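Local atomic coordinates of type ii site-specific deoxyribonuclease (PDB entry 6EKR), a protein that probably cuts double-stranded DNA at a specific sequence as a type II restriction endonuclease of the PD-(D/E)xK nuclease fold. Residues A[182-193]-A[289-300]. The protein carries 2 engineered substitutions. Sequence-based numbering, arbitrary orientation.
Engineered in segment 182-193: Ala185 (natural residue Lys), Ala187 (natural residue Lys).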
# COMPACT_ATOMS: atom_id res chain seq x y z
N ILE A 182 -15.32 15.72 9.16
CA ILE A 182 -16.27 16.52 9.91
C ILE A 182 -15.62 17.86 10.22
O ILE A 182 -14.59 17.89 10.89
CB ILE A 182 -16.69 15.86 11.22
CG1 ILE A 182 -17.23 14.44 10.96
CG2 ILE A 182 -17.74 16.70 11.91
CD1 ILE A 182 -17.41 13.60 12.19
N LYS A 183 -16.20 18.94 9.72
CA LYS A 183 -15.72 20.30 9.96
C LYS A 183 -16.53 20.98 11.05
O LYS A 183 -17.76 20.87 11.08
CB LYS A 183 -15.75 21.14 8.68
CG LYS A 183 -15.46 22.61 8.91
CD LYS A 183 -15.27 23.37 7.60
CE LYS A 183 -15.03 24.87 7.85
NZ LYS A 183 -13.80 25.17 8.64
N SER A 184 -15.84 21.69 11.95
CA SER A 184 -16.48 22.38 13.08
C SER A 184 -17.24 23.61 12.62
O SER A 184 -16.70 24.48 11.93
CB SER A 184 -15.44 22.78 14.14
OG SER A 184 -16.09 23.32 15.28
N ALA A 185 -18.50 23.68 13.04
CA ALA A 185 -19.38 24.80 12.69
C ALA A 185 -18.88 26.16 13.20
O ALA A 185 -19.31 27.20 12.69
CB ALA A 185 -20.77 24.54 13.21
N TYR A 186 -17.97 26.15 14.17
CA TYR A 186 -17.67 27.32 15.00
C TYR A 186 -16.23 27.85 14.89
O TYR A 186 -15.94 28.97 15.31
CB TYR A 186 -18.02 27.02 16.47
CG TYR A 186 -19.43 26.50 16.64
CD1 TYR A 186 -20.52 27.37 16.72
CD2 TYR A 186 -19.68 25.12 16.72
CE1 TYR A 186 -21.82 26.88 16.87
CE2 TYR A 186 -20.97 24.62 16.87
CZ TYR A 186 -22.04 25.50 16.95
OH TYR A 186 -23.31 25.00 17.10
N ALA A 187 -15.36 27.03 14.31
CA ALA A 187 -13.96 27.39 14.09
C ALA A 187 -13.42 26.68 12.85
O ALA A 187 -13.92 25.62 12.46
CB ALA A 187 -13.12 27.04 15.32
N ASN A 188 -12.40 27.27 12.23
CA ASN A 188 -11.73 26.63 11.09
C ASN A 188 -10.82 25.46 11.52
O ASN A 188 -9.59 25.56 11.50
CB ASN A 188 -10.95 27.65 10.25
CG ASN A 188 -10.30 27.01 9.04
OD1 ASN A 188 -10.98 26.39 8.21
ND2 ASN A 188 -8.99 27.14 8.93
N ALA A 189 -11.47 24.37 11.92
CA ALA A 189 -10.80 23.12 12.23
C ALA A 189 -11.76 21.96 11.97
O ALA A 189 -12.98 22.10 12.11
CB ALA A 189 -10.33 23.10 13.66
N SER A 190 -11.19 20.83 11.58
CA SER A 190 -11.98 19.65 11.25
C SER A 190 -11.18 18.39 11.51
O SER A 190 -9.95 18.41 11.52
CB SER A 190 -12.39 19.69 9.78
OG SER A 190 -11.31 20.11 8.98
N VAL A 191 -11.91 17.29 11.71
CA VAL A 191 -11.29 15.98 11.83
C VAL A 191 -11.36 15.22 10.52
O VAL A 191 -12.18 15.51 9.65
CB VAL A 191 -11.95 15.13 12.93
CG1 VAL A 191 -11.91 15.87 14.24
CG2 VAL A 191 -13.38 14.76 12.56
N VAL A 192 -10.47 14.25 10.38
CA VAL A 192 -10.43 13.36 9.25
C VAL A 192 -10.34 11.95 9.81
O VAL A 192 -9.36 11.60 10.47
CB VAL A 192 -9.22 13.63 8.36
CG1 VAL A 192 -9.17 12.64 7.22
CG2 VAL A 192 -9.27 15.05 7.82
N ILE A 193 -11.37 11.15 9.56
CA ILE A 193 -11.44 9.81 10.12
C ILE A 193 -11.23 8.71 9.07
O ILE A 193 -12.16 8.31 8.38
CB ILE A 193 -12.74 9.60 10.92
CG1 ILE A 193 -12.88 10.71 11.97
CG2 ILE A 193 -12.75 8.21 11.55
CD1 ILE A 193 -14.30 11.04 12.35
N PHE A 289 -13.31 6.44 21.22
CA PHE A 289 -13.33 7.21 19.99
C PHE A 289 -14.45 8.23 19.97
O PHE A 289 -14.22 9.38 19.62
CB PHE A 289 -13.47 6.29 18.77
CG PHE A 289 -13.62 7.03 17.46
CD1 PHE A 289 -12.49 7.48 16.77
CD2 PHE A 289 -14.87 7.27 16.91
CE1 PHE A 289 -12.62 8.17 15.57
CE2 PHE A 289 -15.00 7.95 15.72
CZ PHE A 289 -13.88 8.41 15.05
N LEU A 290 -15.66 7.81 20.33
CA LEU A 290 -16.82 8.68 20.25
C LEU A 290 -16.66 9.85 21.17
O LEU A 290 -16.83 10.99 20.75
CB LEU A 290 -18.11 7.93 20.56
CG LEU A 290 -18.40 6.73 19.67
CD1 LEU A 290 -19.44 5.84 20.30
CD2 LEU A 290 -18.83 7.20 18.29
N PHE A 291 -16.29 9.58 22.42
CA PHE A 291 -16.05 10.64 23.39
C PHE A 291 -14.91 11.56 22.94
O PHE A 291 -15.05 12.77 22.98
CB PHE A 291 -15.82 10.10 24.81
CG PHE A 291 -15.33 11.15 25.78
CD1 PHE A 291 -16.21 12.06 26.34
CD2 PHE A 291 -13.97 11.26 26.08
CE1 PHE A 291 -15.76 13.06 27.21
CE2 PHE A 291 -13.50 12.25 26.95
CZ PHE A 291 -14.39 13.15 27.51
N ASP A 292 -13.79 10.99 22.52
CA ASP A 292 -12.68 11.81 22.06
C ASP A 292 -13.08 12.75 20.92
O ASP A 292 -12.72 13.93 20.92
CB ASP A 292 -11.49 10.95 21.66
CG ASP A 292 -10.82 10.30 22.85
OD1 ASP A 292 -10.68 10.97 23.89
OD2 ASP A 292 -10.41 9.13 22.75
N ILE A 293 -13.84 12.22 19.96
CA ILE A 293 -14.30 13.01 18.83
C ILE A 293 -15.25 14.10 19.32
O ILE A 293 -15.12 15.25 18.92
CB ILE A 293 -14.93 12.12 17.71
CG1 ILE A 293 -13.83 11.37 16.94
CG2 ILE A 293 -15.82 12.94 16.76
CD1 ILE A 293 -12.93 12.23 16.06
N TYR A 294 -16.19 13.73 20.19
CA TYR A 294 -17.13 14.69 20.75
C TYR A 294 -16.38 15.76 21.51
O TYR A 294 -16.59 16.95 21.30
CB TYR A 294 -18.09 14.00 21.69
CG TYR A 294 -19.03 14.94 22.43
CD1 TYR A 294 -20.28 15.24 21.91
CD2 TYR A 294 -18.66 15.52 23.65
CE1 TYR A 294 -21.15 16.08 22.58
CE2 TYR A 294 -19.52 16.36 24.32
CZ TYR A 294 -20.76 16.64 23.78
OH TYR A 294 -21.63 17.47 24.44
N SER A 295 -15.50 15.31 22.40
CA SER A 295 -14.65 16.19 23.18
C SER A 295 -13.97 17.23 22.30
O SER A 295 -13.94 18.40 22.65
CB SER A 295 -13.64 15.36 23.96
OG SER A 295 -12.54 16.14 24.40
N PHE A 296 -13.45 16.79 21.15
CA PHE A 296 -12.76 17.66 20.18
C PHE A 296 -13.64 18.80 19.73
O PHE A 296 -13.19 19.95 19.66
CB PHE A 296 -12.31 16.86 18.94
CG PHE A 296 -11.70 17.71 17.84
CD1 PHE A 296 -10.34 17.97 17.82
CD2 PHE A 296 -12.49 18.24 16.83
CE1 PHE A 296 -9.77 18.75 16.82
CE2 PHE A 296 -11.94 19.02 15.82
CZ PHE A 296 -10.58 19.28 15.81
N PHE A 297 -14.89 18.47 19.44
CA PHE A 297 -15.82 19.46 18.92
C PHE A 297 -16.43 20.33 20.01
O PHE A 297 -16.76 21.50 19.76
CB PHE A 297 -16.88 18.80 18.04
CG PHE A 297 -16.38 18.45 16.67
CD1 PHE A 297 -16.33 19.41 15.67
CD2 PHE A 297 -15.93 17.16 16.39
CE1 PHE A 297 -15.86 19.10 14.40
CE2 PHE A 297 -15.47 16.84 15.14
CZ PHE A 297 -15.44 17.81 14.14
N ARG A 298 -16.58 19.77 21.22
CA ARG A 298 -16.97 20.57 22.38
C ARG A 298 -15.89 21.62 22.61
O ARG A 298 -16.18 22.81 22.77
CB ARG A 298 -17.19 19.69 23.62
CG ARG A 298 -17.40 20.46 24.92
CD ARG A 298 -18.00 19.61 26.04
NE ARG A 298 -17.17 18.45 26.42
CZ ARG A 298 -17.50 17.58 27.38
NH1 ARG A 298 -18.62 17.72 28.08
NH2 ARG A 298 -16.69 16.56 27.64
N SER A 299 -14.63 21.17 22.59
CA SER A 299 -13.48 22.06 22.64
C SER A 299 -13.43 23.07 21.48
O SER A 299 -12.72 24.08 21.56
CB SER A 299 -12.20 21.23 22.68
OG SER A 299 -11.06 22.04 22.52
N GLN A 300 -14.16 22.78 20.40
CA GLN A 300 -14.19 23.64 19.20
C GLN A 300 -12.89 23.54 18.37
O GLN A 300 -12.66 24.32 17.44
CB GLN A 300 -14.59 25.09 19.57
CG GLN A 300 -16.05 25.21 20.10
CD GLN A 300 -16.33 26.48 20.93
OE1 GLN A 300 -15.95 27.59 20.55
NE2 GLN A 300 -17.02 26.31 22.05
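The hairpin at the edge of the mixed sheet of this PD-(D/E)xK nuclease, strands 179-183 and 190-194, packs against the last helix, 286-298, chiefly through Val191 and, near the end of the helix, Phe297. The helix runs nearly antiparallel to strand 190-193, at 160° and 9.9 Å between axes, so successive inward side chains of the strand meet successive turns of the helix. Val191 CG1 lies over one face of the Phe296 ring in a CH-pi contact, 3.8 Å from the centroid, while CG2 of the same valine comes in at the edge of the Phe297 ring. The two rings are themselves set against each other: Phe296 CD2 sits above the Phe297 face, offset toward its rim. With CG anti to its carbonyl carbon (chi1 -77°), Phe297 turns its ring edge to the backbone at the end of strand 179-183 and the start of the loop after it, with Ile182 O and Ser184 N near the ring plane, while Ile182 CG2 and Ser184 CB pack against CZ and CE1. One helical turn earlier, Ile193 and Ile293 meet tip to tip, CD1 to CD1 at 4.1 Å, and a further turn back Ile193 CG2 lies 3.7 Å from Phe289 CZ. At the other end the helix closes in a Schellman motif with Gln300 at positive phi, and the Gln300 carbonyl O comes 3.5 Å from CB of the engineered Ala187. Beyond the hairpin the sheet continues into strand 222-227, whose Phe225 touches both Val191 and Ile293 and whose Phe223 ring meets Phe296; helix 132-148 borders the contact too, Leu145 packing on Ile182 and Ile193.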